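Local coordinates for dihydropyrimidinase (Dictyostelium discoideum, PDB 2FTW), which catalyses the reversible, zinc-dependent hydrolytic ring opening of 5,6-dihydrouracil and 5,6-dihydrothymine, the second step of reductive pyrimidine breakdown, at residues Phe96-Val101 with Val462-Phe467; Val309-Leu314 with Ser356-Asn361; Val351-Ser356 with Gln409-Ser414; Ile384-Pro389 with Phe467-Asp472. All coordinates share one frame; numbering follows the deposited sequence. Where two conformers were deposited one is given.

Interaction 1: Phe96-Val101 with Val462-Phe467; sequences FIIDFV and VPRPPF
Arg464 NH1, 4.4 Å from Ile98 CG2, is gripped by two oxygens of strand 127-132, Ser129 OG and Leu130 O, while NE of the same guanidinium is bonded to Asn155 OD1. The methyl of Ile98 comes up to the guanidinium at a slant, so this part of the contact is a loose meeting of a held cation with an apolar branch. The closer touch lies at the other end, where Val462 CG2 sits 3.5 Å from Phe96 CE1, at the edge of the ring and near its plane. Val462 CB lies in plane with the ring, 4.0 Å from Phe96 CZ. Phe96 carries CG anti to its own N (chi1 -163°), which sends the ring out from the strand to the loop. At another part of its rim, Phe96 CE2 has Ile98 CD1 about 4.0 Å away. Phe96 and Ile98 share one side of strand 94-101; Ile97 and Asp99 point to the other, where helix 82-91 packs. This alternation is that of a (beta/alpha)8-barrel strand, here flanked by strands 57-64 and 127-132, and it places the loop 462-467 against the inward-facing residues. The two strand side chains give the loop apolar surface alone, so the polar partners of the buried guanidinium come from elsewhere, among them strand 127-132 and Asn155, which probably fix it in place.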
loop_
_atom_site.group_PDB
_atom_site.type_symbol
_atom_site.label_atom_id
_atom_site.label_comp_id
_atom_site.label_asym_id
_atom_site.label_seq_id
_atom_site.Cartn_x
_atom_site.Cartn_y
_atom_site.Cartn_z
ATOM N N PHE A 96 -35.638 2.656 11.252
ATOM C CA PHE A 96 -35.499 1.209 11.171
ATOM C C PHE A 96 -34.265 0.793 11.943
ATOM O O PHE A 96 -33.188 1.334 11.728
ATOM C CB PHE A 96 -35.368 0.743 9.716
ATOM C CG PHE A 96 -35.623 -0.722 9.524
ATOM C CD1 PHE A 96 -36.911 -1.204 9.458
ATOM C CD2 PHE A 96 -34.573 -1.621 9.421
ATOM C CE1 PHE A 96 -37.153 -2.552 9.283
ATOM C CE2 PHE A 96 -34.803 -2.984 9.248
ATOM C CZ PHE A 96 -36.100 -3.448 9.178
ATOM N N ILE A 97 -34.438 -0.135 12.875
ATOM C CA ILE A 97 -33.334 -0.650 13.660
ATOM C C ILE A 97 -33.253 -2.141 13.440
ATOM O O ILE A 97 -34.280 -2.804 13.261
ATOM C CB ILE A 97 -33.458 -0.318 15.187
ATOM C CG1 ILE A 97 -34.758 -0.852 15.794
ATOM C CG2 ILE A 97 -33.343 1.189 15.428
ATOM C CD1 ILE A 97 -34.586 -2.098 16.635
ATOM N N ILE A 98 -32.031 -2.665 13.415
ATOM C CA ILE A 98 -31.835 -4.106 13.467
ATOM C C ILE A 98 -31.073 -4.423 14.741
ATOM O O ILE A 98 -29.986 -3.913 14.966
ATOM C CB ILE A 98 -31.154 -4.671 12.217
ATOM C CG1 ILE A 98 -31.770 -4.053 10.951
ATOM C CG2 ILE A 98 -31.313 -6.196 12.182
ATOM C CD1 ILE A 98 -31.153 -4.525 9.640
ATOM N N ASP A 99 -31.708 -5.228 15.590
ATOM C CA ASP A 99 -31.214 -5.570 16.912
ATOM C C ASP A 99 -30.713 -7.004 16.878
ATOM O O ASP A 99 -31.062 -7.766 15.965
ATOM C CB ASP A 99 -32.345 -5.439 17.932
ATOM C CG ASP A 99 -31.849 -5.137 19.333
ATOM O OD1 ASP A 99 -31.609 -3.944 19.668
ATOM O OD2 ASP A 99 -31.735 -6.104 20.117
ATOM N N PHE A 100 -29.884 -7.350 17.866
ATOM C CA PHE A 100 -29.270 -8.663 17.974
ATOM C C PHE A 100 -29.945 -9.530 19.045
ATOM O O PHE A 100 -30.049 -9.137 20.212
ATOM C CB PHE A 100 -27.776 -8.537 18.321
ATOM C CG PHE A 100 -26.899 -8.143 17.162
ATOM C CD1 PHE A 100 -26.660 -6.799 16.870
ATOM C CD2 PHE A 100 -26.292 -9.110 16.375
ATOM C CE1 PHE A 100 -25.832 -6.423 15.802
ATOM C CE2 PHE A 100 -25.457 -8.742 15.292
ATOM C CZ PHE A 100 -25.230 -7.400 15.010
ATOM N N VAL A 101 -30.396 -10.708 18.635
ATOM C CA VAL A 101 -30.794 -11.756 19.563
ATOM C C VAL A 101 -29.520 -12.404 20.080
ATOM O O VAL A 101 -28.658 -12.824 19.282
ATOM C CB VAL A 101 -31.664 -12.845 18.873
ATOM C CG1 VAL A 101 -32.084 -13.928 19.875
ATOM C CG2 VAL A 101 -32.883 -12.236 18.212
ATOM N N VAL A 462 -40.026 -6.741 10.250
ATOM C CA VAL A 462 -39.857 -6.883 8.815
ATOM C C VAL A 462 -38.937 -8.091 8.521
ATOM O O VAL A 462 -37.766 -8.094 8.900
ATOM C CB VAL A 462 -39.287 -5.589 8.194
ATOM C CG1 VAL A 462 -39.294 -5.668 6.694
ATOM C CG2 VAL A 462 -40.104 -4.390 8.632
ATOM N N PRO A 463 -39.485 -9.136 7.875
ATOM C CA PRO A 463 -38.678 -10.303 7.525
ATOM C C PRO A 463 -37.672 -9.998 6.421
ATOM O O PRO A 463 -37.889 -9.095 5.613
ATOM C CB PRO A 463 -39.720 -11.323 7.049
ATOM C CG PRO A 463 -40.877 -10.511 6.616
ATOM C CD PRO A 463 -40.890 -9.294 7.466
ATOM N N ARG A 464 -36.579 -10.750 6.398
ATOM C CA ARG A 464 -35.479 -10.514 5.471
ATOM C C ARG A 464 -35.160 -11.822 4.751
ATOM O O ARG A 464 -34.568 -12.736 5.342
ATOM C CB ARG A 464 -34.258 -9.991 6.221
ATOM C CG ARG A 464 -34.580 -8.843 7.169
ATOM C CD ARG A 464 -33.345 -8.139 7.678
ATOM N NE ARG A 464 -32.294 -9.056 8.136
ATOM C CZ ARG A 464 -32.290 -9.685 9.308
ATOM N NH1 ARG A 464 -33.296 -9.531 10.163
ATOM N NH2 ARG A 464 -31.276 -10.482 9.626
ATOM N N PRO A 465 -35.604 -11.946 3.484
ATOM C CA PRO A 465 -35.330 -13.176 2.736
ATOM C C PRO A 465 -33.843 -13.514 2.570
ATOM O O PRO A 465 -32.978 -12.602 2.478
ATOM C CB PRO A 465 -35.966 -12.903 1.367
ATOM C CG PRO A 465 -37.010 -11.878 1.622
ATOM C CD PRO A 465 -36.437 -11.006 2.711
ATOM N N PRO A 466 -33.534 -14.821 2.503
ATOM C CA PRO A 466 -32.164 -15.198 2.214
ATOM C C PRO A 466 -31.810 -14.967 0.747
ATOM O O PRO A 466 -32.689 -14.663 -0.065
ATOM C CB PRO A 466 -32.140 -16.697 2.535
ATOM C CG PRO A 466 -33.519 -17.150 2.276
ATOM C CD PRO A 466 -34.404 -16.000 2.665
ATOM N N PHE A 467 -30.531 -15.155 0.439
ATOM C CA PHE A 467 -29.966 -15.016 -0.907
ATOM C C PHE A 467 -30.212 -13.649 -1.561
ATOM O O PHE A 467 -30.566 -13.549 -2.729
ATOM C CB PHE A 467 -30.382 -16.181 -1.793
ATOM C CG PHE A 467 -29.809 -17.486 -1.347
ATOM C CD1 PHE A 467 -28.470 -17.786 -1.602
ATOM C CD2 PHE A 467 -30.583 -18.404 -0.655
ATOM C CE1 PHE A 467 -27.925 -18.975 -1.190
ATOM C CE2 PHE A 467 -30.044 -19.608 -0.238
ATOM C CZ PHE A 467 -28.707 -19.893 -0.497
#

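Interaction 2: Val309-Leu314 with Ser356-Asn361; sequences VLMDYL and SIVWEN
Val358 meets Met311 twice: its carbonyl O lies 3.6 Å from Met311 CE, and its CG1 branch is 4.1 Å from the same methyl. Met311 reaches this far because its chain first extends away from the backbone N and then folds at chi2 and chi3 (65° and 84°), laying CE over the backbone of the facing helix. Here helices 306-316 and 354-363, both part of the helical layer around the (beta/alpha)8-barrel, pack through one long thioether. Next along the chain, Trp359 points away from Met311, into an aromatic group with Trp370, Phe373 and Trp405. The helix widens into a pi-type turn at 359-361, and Asn361 comes back to the contact: its CB is 3.9 Å from Met311 CE, its O 3.8 Å from Met311 CG. The amide end turns elsewhere, ND2 donating to Ile357 O (2.9 Å, N-H...O angle 159°). That oxygen also accepts from Asn361 N, the two donors arriving on opposite faces of the carbonyl plane.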
loop_
_atom_site.group_PDB
_atom_site.type_symbol
_atom_site.label_atom_id
_atom_site.label_comp_id
_atom_site.label_asym_id
_atom_site.label_seq_id
_atom_site.Cartn_x
_atom_site.Cartn_y
_atom_site.Cartn_z
ATOM N N VAL A 309 -10.239 8.986 9.002
ATOM C CA VAL A 309 -9.864 7.874 8.114
ATOM C C VAL A 309 -11.011 6.888 7.939
ATOM O O VAL A 309 -11.229 6.390 6.847
ATOM C CB VAL A 309 -8.603 7.137 8.641
ATOM C CG1 VAL A 309 -8.339 5.828 7.872
ATOM C CG2 VAL A 309 -7.390 8.042 8.546
ATOM N N LEU A 310 -11.735 6.609 9.018
ATOM C CA LEU A 310 -12.954 5.806 8.939
ATOM C C LEU A 310 -13.977 6.430 7.962
ATOM O O LEU A 310 -14.608 5.701 7.183
ATOM C CB LEU A 310 -13.571 5.599 10.330
ATOM C CG LEU A 310 -12.804 4.675 11.293
ATOM C CD1 LEU A 310 -13.580 4.514 12.580
ATOM C CD2 LEU A 310 -12.505 3.282 10.698
ATOM N N MET A 311 -14.123 7.758 7.993
ATOM C CA MET A 311 -15.048 8.460 7.090
ATOM C C MET A 311 -14.553 8.456 5.646
ATOM O O MET A 311 -15.351 8.294 4.723
ATOM C CB MET A 311 -15.296 9.888 7.563
ATOM C CG MET A 311 -16.401 10.623 6.819
ATOM S SD MET A 311 -18.031 9.893 7.061
ATOM C CE MET A 311 -18.557 10.628 8.613
ATOM N N ASP A 312 -13.249 8.627 5.445
ATOM C CA ASP A 312 -12.638 8.432 4.114
ATOM C C ASP A 312 -13.010 7.084 3.495
ATOM O O ASP A 312 -13.458 7.018 2.348
ATOM C CB ASP A 312 -11.103 8.521 4.202
ATOM C CG ASP A 312 -10.599 9.939 4.474
ATOM O OD1 ASP A 312 -11.377 10.909 4.326
ATOM O OD2 ASP A 312 -9.409 10.077 4.834
ATOM N N TYR A 313 -12.844 6.006 4.255
ATOM C CA TYR A 313 -13.188 4.665 3.752
ATOM C C TYR A 313 -14.671 4.523 3.485
ATOM O O TYR A 313 -15.087 3.865 2.522
ATOM C CB TYR A 313 -12.776 3.609 4.756
ATOM C CG TYR A 313 -11.317 3.237 4.687
ATOM C CD1 TYR A 313 -10.786 2.693 3.529
ATOM C CD2 TYR A 313 -10.473 3.400 5.784
ATOM C CE1 TYR A 313 -9.431 2.323 3.445
ATOM C CE2 TYR A 313 -9.116 3.022 5.717
ATOM C CZ TYR A 313 -8.616 2.486 4.539
ATOM O OH TYR A 313 -7.299 2.108 4.446
ATOM N N LEU A 314 -15.463 5.131 4.368
ATOM C CA LEU A 314 -16.894 5.143 4.231
ATOM C C LEU A 314 -17.290 5.808 2.934
ATOM O O LEU A 314 -18.048 5.230 2.160
ATOM C CB LEU A 314 -17.544 5.854 5.422
ATOM C CG LEU A 314 -19.058 5.742 5.531
ATOM C CD1 LEU A 314 -19.471 4.303 5.778
ATOM C CD2 LEU A 314 -19.581 6.628 6.634
ATOM N N SER A 356 -26.742 12.895 12.516
ATOM C CA SER A 356 -26.207 14.244 12.617
ATOM C C SER A 356 -24.694 14.196 12.793
ATOM O O SER A 356 -23.978 15.035 12.255
ATOM C CB SER A 356 -26.868 15.010 13.764
ATOM O OG SER A 356 -28.170 15.431 13.392
ATOM N N ILE A 357 -24.212 13.202 13.539
ATOM C CA ILE A 357 -22.777 12.982 13.664
ATOM C C ILE A 357 -22.153 12.597 12.310
ATOM O O ILE A 357 -21.053 13.064 11.960
ATOM C CB ILE A 357 -22.464 11.900 14.745
ATOM C CG1 ILE A 357 -22.408 12.516 16.140
ATOM C CG2 ILE A 357 -21.097 11.269 14.507
ATOM C CD1 ILE A 357 -23.514 13.449 16.474
ATOM N N VAL A 358 -22.824 11.725 11.559
ATOM C CA VAL A 358 -22.307 11.354 10.248
ATOM C C VAL A 358 -22.354 12.587 9.345
ATOM O O VAL A 358 -21.409 12.862 8.607
ATOM C CB VAL A 358 -23.092 10.187 9.597
ATOM C CG1 VAL A 358 -22.577 9.923 8.195
ATOM C CG2 VAL A 358 -22.980 8.923 10.419
ATOM N N TRP A 359 -23.458 13.327 9.415
ATOM C CA TRP A 359 -23.596 14.555 8.640
ATOM C C TRP A 359 -22.483 15.582 8.920
ATOM O O TRP A 359 -21.833 16.092 7.996
ATOM C CB TRP A 359 -24.970 15.193 8.889
ATOM C CG TRP A 359 -25.225 16.304 7.956
ATOM C CD1 TRP A 359 -24.825 17.592 8.096
ATOM C CD2 TRP A 359 -25.926 16.232 6.715
ATOM N NE1 TRP A 359 -25.221 18.336 7.018
ATOM C CE2 TRP A 359 -25.910 17.526 6.154
ATOM C CE3 TRP A 359 -26.577 15.199 6.020
ATOM C CZ2 TRP A 359 -26.510 17.815 4.938
ATOM C CZ3 TRP A 359 -27.159 15.484 4.812
ATOM C CH2 TRP A 359 -27.124 16.784 4.278
ATOM N N GLU A 360 -22.267 15.867 10.201
ATOM C CA GLU A 360 -21.279 16.863 10.625
ATOM C C GLU A 360 -19.848 16.474 10.213
ATOM O O GLU A 360 -19.084 17.296 9.688
ATOM C CB GLU A 360 -21.357 17.039 12.142
ATOM C CG GLU A 360 -20.363 18.032 12.749
ATOM C CD GLU A 360 -20.439 19.408 12.106
ATOM O OE1 GLU A 360 -21.544 19.831 11.692
ATOM O OE2 GLU A 360 -19.383 20.074 12.012
ATOM N N ASN A 361 -19.492 15.224 10.458
ATOM C CA ASN A 361 -18.146 14.727 10.158
ATOM C C ASN A 361 -17.912 14.277 8.711
ATOM O O ASN A 361 -16.766 14.123 8.289
ATOM C CB ASN A 361 -17.806 13.585 11.118
ATOM C CG ASN A 361 -17.627 14.071 12.545
ATOM O OD1 ASN A 361 -16.588 14.625 12.889
ATOM N ND2 ASN A 361 -18.646 13.876 13.376
#

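Interaction 3: Val351-Ser356 with Gln409-Ser414; sequences VEDRMS and QSKTIS
Asp353 and Ile413 mark the closest backbone approach, CA atoms 8.0 Å apart, where the turn leading into helix 354-363 runs beside the segment 409-414. The two side chains run antiparallel, one alongside the other. Asp353 OD1 rests 3.6 Å from Ile413 CD1, and OD2 lies 3.8 Å from Ile413 CG2, so both carboxylate oxygens lie against isoleucine methyls. The charge is answered indirectly: Lys411 NZ is 4.0 Å from Asp353 OD1, too far for a direct salt bridge, and a water joins them, donating to Asp353 OD1 at 2.6 Å and accepting from Lys411 NZ at 2.6 Å. Lys411 brings its ammonium there on a chain extended from the backbone (chi1 168°) and bent at chi3 (90°). Asp353 OD2 is held separately by Asn425 ND2. Behind the lysine and isoleucine, backbone bonds tie Lys411 to Val432 and Ile413 to Ile430, so the contact joins the turn that starts helix 354-363 to the sheet containing strand 431-441, with helix 82-91 packing against Val351 and Glu352.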
loop_
_atom_site.group_PDB
_atom_site.type_symbol
_atom_site.label_atom_id
_atom_site.label_comp_id
_atom_site.label_asym_id
_atom_site.label_seq_id
_atom_site.Cartn_x
_atom_site.Cartn_y
_atom_site.Cartn_z
ATOM N N VAL A 351 -27.986 5.877 18.921
ATOM C CA VAL A 351 -29.153 5.740 18.036
ATOM C C VAL A 351 -29.740 7.103 17.615
ATOM O O VAL A 351 -30.052 7.306 16.433
ATOM C CB VAL A 351 -30.234 4.803 18.634
ATOM C CG1 VAL A 351 -31.076 5.513 19.703
ATOM C CG2 VAL A 351 -31.122 4.245 17.517
ATOM N N GLU A 352 -29.829 8.041 18.560
ATOM C CA GLU A 352 -30.387 9.362 18.259
ATOM C C GLU A 352 -29.452 10.203 17.386
ATOM O O GLU A 352 -29.875 10.846 16.431
ATOM C CB GLU A 352 -30.715 10.136 19.550
ATOM C CG GLU A 352 -31.512 11.442 19.297
ATOM C CD GLU A 352 -31.997 12.118 20.567
ATOM O OE1 GLU A 352 -32.020 11.491 21.646
ATOM O OE2 GLU A 352 -32.405 13.291 20.489
ATOM N N ASP A 353 -28.172 10.199 17.714
ATOM C CA ASP A 353 -27.250 11.165 17.135
ATOM C C ASP A 353 -26.452 10.682 15.922
ATOM O O ASP A 353 -25.733 11.474 15.308
ATOM C CB ASP A 353 -26.357 11.687 18.245
ATOM C CG ASP A 353 -27.167 12.379 19.338
ATOM O OD1 ASP A 353 -27.839 13.386 19.024
ATOM O OD2 ASP A 353 -27.168 11.910 20.494
ATOM N N ARG A 354 -26.611 9.413 15.549
ATOM C CA ARG A 354 -25.843 8.813 14.437
ATOM C C ARG A 354 -25.846 9.695 13.207
ATOM O O ARG A 354 -24.808 10.075 12.710
ATOM C CB ARG A 354 -26.404 7.432 14.062
ATOM C CG ARG A 354 -25.693 6.762 12.871
ATOM C CD ARG A 354 -26.211 5.373 12.555
ATOM N NE ARG A 354 -27.609 5.417 12.161
ATOM C CZ ARG A 354 -28.111 5.085 10.971
ATOM N NH1 ARG A 354 -29.419 5.229 10.774
ATOM N NH2 ARG A 354 -27.348 4.617 9.989
ATOM N N MET A 355 -27.020 10.040 12.721
ATOM C CA MET A 355 -27.118 10.742 11.442
ATOM C C MET A 355 -26.551 12.158 11.428
ATOM O O MET A 355 -25.954 12.570 10.443
ATOM C CB MET A 355 -28.564 10.713 10.953
ATOM C CG MET A 355 -28.860 9.349 10.360
ATOM S SD MET A 355 -30.478 9.183 9.701
ATOM C CE MET A 355 -30.445 10.296 8.304
ATOM N N SER A 356 -26.742 12.895 12.516
ATOM C CA SER A 356 -26.207 14.244 12.617
ATOM C C SER A 356 -24.694 14.196 12.793
ATOM O O SER A 356 -23.978 15.035 12.255
ATOM C CB SER A 356 -26.868 15.010 13.764
ATOM O OG SER A 356 -28.170 15.431 13.392
ATOM N N GLN A 409 -29.830 23.911 9.997
ATOM C CA GLN A 409 -30.141 24.100 11.409
ATOM C C GLN A 409 -29.034 23.518 12.278
ATOM O O GLN A 409 -28.571 22.393 12.058
ATOM C CB GLN A 409 -31.492 23.493 11.783
ATOM C CG GLN A 409 -31.956 23.863 13.202
ATOM C CD GLN A 409 -33.414 24.287 13.262
ATOM O OE1 GLN A 409 -33.834 25.183 12.538
ATOM N NE2 GLN A 409 -34.189 23.649 14.134
ATOM N N SER A 410 -28.610 24.303 13.264
ATOM C CA SER A 410 -27.573 23.883 14.185
ATOM C C SER A 410 -28.149 23.399 15.497
ATOM O O SER A 410 -29.301 23.703 15.867
ATOM C CB SER A 410 -26.579 25.009 14.442
ATOM O OG SER A 410 -25.673 25.103 13.359
ATOM N N LYS A 411 -27.320 22.641 16.196
ATOM C CA LYS A 411 -27.653 22.118 17.504
ATOM C C LYS A 411 -26.355 21.721 18.184
ATOM O O LYS A 411 -25.423 21.275 17.522
ATOM C CB LYS A 411 -28.577 20.907 17.365
ATOM C CG LYS A 411 -28.750 20.109 18.643
ATOM C CD LYS A 411 -29.767 18.996 18.484
ATOM C CE LYS A 411 -29.158 17.682 18.014
ATOM N NZ LYS A 411 -30.163 16.571 18.154
ATOM N N THR A 412 -26.295 21.917 19.498
ATOM C CA THR A 412 -25.266 21.304 20.331
ATOM C C THR A 412 -25.923 20.125 21.019
ATOM O O THR A 412 -26.997 20.262 21.599
ATOM C CB THR A 412 -24.708 22.276 21.392
ATOM O OG1 THR A 412 -24.121 23.405 20.741
ATOM C CG2 THR A 412 -23.663 21.604 22.238
ATOM N N ILE A 413 -25.281 18.962 20.928
ATOM C CA ILE A 413 -25.810 17.735 21.524
ATOM C C ILE A 413 -25.530 17.722 23.027
ATOM O O ILE A 413 -24.438 18.079 23.456
ATOM C CB ILE A 413 -25.201 16.487 20.845
ATOM C CG1 ILE A 413 -25.661 16.432 19.383
ATOM C CG2 ILE A 413 -25.602 15.216 21.582
ATOM C CD1 ILE A 413 -24.888 15.472 18.527
ATOM N N SER A 414 -26.535 17.328 23.808
ATOM C CA SER A 414 -26.401 17.259 25.259
ATOM C C SER A 414 -27.410 16.298 25.875
ATOM O O SER A 414 -28.460 16.026 25.296
ATOM C CB SER A 414 -26.544 18.650 25.891
ATOM O OG SER A 414 -27.876 19.114 25.860
HETATM O O HOH W 1 -28.931 14.603 16.991
#

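Interaction 4: Ile384-Pro389 with Phe467-Asp472; sequences IFNIYP and FGPVFD
Val470 CG1 presses against Ile384, 3.3 Å from its carbonyl O and 3.9 Å from its CG2, the two side chains lying roughly perpendicular. The carboxamide of Asn386 lies on the backbone of Gly468 and the ring of Pro469: ND2 is 3.5 Å from Gly468 CA, and OD1 is 3.5 Å from Pro469 CD. With no side chain at Gly468, the amide can come this near. Asn386, with positive phi (63°), is the C-prime residue of a Schellman motif ending helix 370-384, Asn386 N and Ile387 N returning to Arg383 O and Ala382 O; chi1 of -156° turns CG away from N, carrying the amide to the loop. Its ND2 is also bonded to Pro465 O. More loosely, the backbones stay apart and waters fill in: beside the Val470 methyl one donates to Ile384 O at 2.7 Å and accepts from Val470 N; another accepts from Asn386 ND2 and is weakly bonded to Phe467 O. Asp21 and Tyr23 of a neighbouring subunit hydrogen-bond Tyr388 OH and Asp472 OD1, respectively.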
loop_
_atom_site.group_PDB
_atom_site.type_symbol
_atom_site.label_atom_id
_atom_site.label_comp_id
_atom_site.label_asym_id
_atom_site.label_seq_id
_atom_site.Cartn_x
_atom_site.Cartn_y
_atom_site.Cartn_z
ATOM N N ILE A 384 -27.819 -4.679 1.752
ATOM C CA ILE A 384 -27.012 -5.707 2.398
ATOM C C ILE A 384 -27.863 -6.694 3.187
ATOM O O ILE A 384 -27.607 -7.893 3.146
ATOM C CB ILE A 384 -25.889 -5.099 3.286
ATOM C CG1 ILE A 384 -24.796 -4.476 2.411
ATOM C CG2 ILE A 384 -25.253 -6.185 4.204
ATOM C CD1 ILE A 384 -23.812 -3.560 3.200
ATOM N N PHE A 385 -28.871 -6.193 3.901
ATOM C CA PHE A 385 -29.752 -7.047 4.700
ATOM C C PHE A 385 -31.069 -7.362 3.980
ATOM O O PHE A 385 -32.011 -7.856 4.586
ATOM C CB PHE A 385 -29.965 -6.435 6.093
ATOM C CG PHE A 385 -28.695 -6.366 6.898
ATOM C CD1 PHE A 385 -28.156 -7.521 7.451
ATOM C CD2 PHE A 385 -27.988 -5.176 7.019
ATOM C CE1 PHE A 385 -26.941 -7.486 8.170
ATOM C CE2 PHE A 385 -26.779 -5.116 7.738
ATOM C CZ PHE A 385 -26.255 -6.273 8.314
ATOM N N ASN A 386 -31.114 -7.060 2.689
ATOM C CA ASN A 386 -32.178 -7.512 1.779
ATOM C C ASN A 386 -33.576 -7.007 2.107
ATOM O O ASN A 386 -34.518 -7.770 2.197
ATOM C CB ASN A 386 -32.190 -9.038 1.641
ATOM C CG ASN A 386 -32.827 -9.488 0.333
ATOM O OD1 ASN A 386 -32.978 -8.683 -0.590
ATOM N ND2 ASN A 386 -33.204 -10.759 0.249
ATOM N N ILE A 387 -33.680 -5.697 2.303
ATOM C CA ILE A 387 -34.962 -5.033 2.558
ATOM C C ILE A 387 -35.078 -3.773 1.681
ATOM O O ILE A 387 -35.858 -2.876 1.965
ATOM C CB ILE A 387 -35.115 -4.714 4.067
ATOM C CG1 ILE A 387 -33.983 -3.787 4.545
ATOM C CG2 ILE A 387 -35.163 -6.023 4.864
ATOM C CD1 ILE A 387 -33.801 -3.695 6.022
ATOM N N TYR A 388 -34.283 -3.743 0.609
ATOM C CA TYR A 388 -34.334 -2.714 -0.434
ATOM C C TYR A 388 -35.207 -3.219 -1.597
ATOM O O TYR A 388 -35.152 -4.397 -1.947
ATOM C CB TYR A 388 -32.911 -2.447 -0.901
ATOM C CG TYR A 388 -32.705 -1.343 -1.929
ATOM C CD1 TYR A 388 -32.538 -0.019 -1.536
ATOM C CD2 TYR A 388 -32.617 -1.638 -3.283
ATOM C CE1 TYR A 388 -32.322 0.990 -2.472
ATOM C CE2 TYR A 388 -32.399 -0.637 -4.230
ATOM C CZ TYR A 388 -32.248 0.671 -3.818
ATOM O OH TYR A 388 -32.018 1.661 -4.753
ATOM N N PRO A 389 -36.025 -2.334 -2.202
ATOM C CA PRO A 389 -36.146 -0.908 -1.934
ATOM C C PRO A 389 -37.349 -0.554 -1.038
ATOM O O PRO A 389 -37.704 0.621 -0.944
ATOM C CB PRO A 389 -36.334 -0.343 -3.336
ATOM C CG PRO A 389 -37.137 -1.418 -4.044
ATOM C CD PRO A 389 -36.940 -2.717 -3.283
ATOM N N PHE A 467 -30.531 -15.155 0.439
ATOM C CA PHE A 467 -29.966 -15.016 -0.907
ATOM C C PHE A 467 -30.212 -13.649 -1.561
ATOM O O PHE A 467 -30.566 -13.549 -2.729
ATOM C CB PHE A 467 -30.382 -16.181 -1.793
ATOM C CG PHE A 467 -29.809 -17.486 -1.347
ATOM C CD1 PHE A 467 -28.470 -17.786 -1.602
ATOM C CD2 PHE A 467 -30.583 -18.404 -0.655
ATOM C CE1 PHE A 467 -27.925 -18.975 -1.190
ATOM C CE2 PHE A 467 -30.044 -19.608 -0.238
ATOM C CZ PHE A 467 -28.707 -19.893 -0.497
ATOM N N GLY A 468 -29.992 -12.601 -0.777
ATOM C CA GLY A 468 -30.060 -11.245 -1.258
ATOM C C GLY A 468 -28.819 -10.823 -2.014
ATOM O O GLY A 468 -27.921 -11.637 -2.291
ATOM N N PRO A 469 -28.757 -9.530 -2.368
ATOM C CA PRO A 469 -27.652 -8.917 -3.095
ATOM C C PRO A 469 -26.246 -9.355 -2.673
ATOM O O PRO A 469 -25.363 -9.438 -3.516
ATOM C CB PRO A 469 -27.845 -7.435 -2.802
ATOM C CG PRO A 469 -29.325 -7.279 -2.709
ATOM C CD PRO A 469 -29.824 -8.550 -2.081
ATOM N N VAL A 470 -26.042 -9.638 -1.389
ATOM C CA VAL A 470 -24.717 -10.013 -0.907
ATOM C C VAL A 470 -24.257 -11.367 -1.492
ATOM O O VAL A 470 -23.087 -11.692 -1.438
ATOM C CB VAL A 470 -24.608 -9.996 0.644
ATOM C CG1 VAL A 470 -24.989 -8.632 1.213
ATOM C CG2 VAL A 470 -25.419 -11.087 1.273
ATOM N N PHE A 471 -25.192 -12.109 -2.077
ATOM C CA PHE A 471 -24.924 -13.382 -2.737
ATOM C C PHE A 471 -24.873 -13.299 -4.252
ATOM O O PHE A 471 -24.684 -14.320 -4.906
ATOM C CB PHE A 471 -25.959 -14.427 -2.291
ATOM C CG PHE A 471 -25.640 -15.034 -0.965
ATOM C CD1 PHE A 471 -26.020 -14.400 0.202
ATOM C CD2 PHE A 471 -24.901 -16.212 -0.887
ATOM C CE1 PHE A 471 -25.693 -14.940 1.437
ATOM C CE2 PHE A 471 -24.567 -16.772 0.340
ATOM C CZ PHE A 471 -24.960 -16.134 1.508
ATOM N N ASP A 472 -25.002 -12.098 -4.819
ATOM C CA ASP A 472 -24.889 -11.937 -6.277
ATOM C C ASP A 472 -23.436 -12.213 -6.674
ATOM O O ASP A 472 -22.511 -11.731 -6.020
ATOM C CB ASP A 472 -25.288 -10.524 -6.741
ATOM C CG ASP A 472 -26.775 -10.192 -6.503
ATOM O OD1 ASP A 472 -27.585 -11.085 -6.172
ATOM O OD2 ASP A 472 -27.126 -9.002 -6.640
HETATM O O HOH W 2 -28.155 -9.033 0.754
HETATM O O HOH W 3 -33.365 -12.498 -2.108
#

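In the fold
Interactions 1 and 4 lie on the same side of the chain's centre, share Phe467 and touch: Ile387 packs on Phe96 and Arg464, so the loop 462-472 is held by a barrel strand and by the end of helix 370-384. Interactions 2 and 3 both use helix 354-363 and meet where Ile357 touches Ile413. All four contacts are buried, with partly exposed residues at the edges: Asn361 in interaction 2, Lys411 in 3, Asn386 and Pro469 in 4. Interaction 1, the most central, is mainly apolar beside an arginine; interaction 2 is van der Waals packing. Interactions 3 and 4, whose centres lie about 17 and 16 Å from the chain's centre, take in waters. Interactions 2 and 4 reach a neighbouring subunit, 4 through hydrogen bonds.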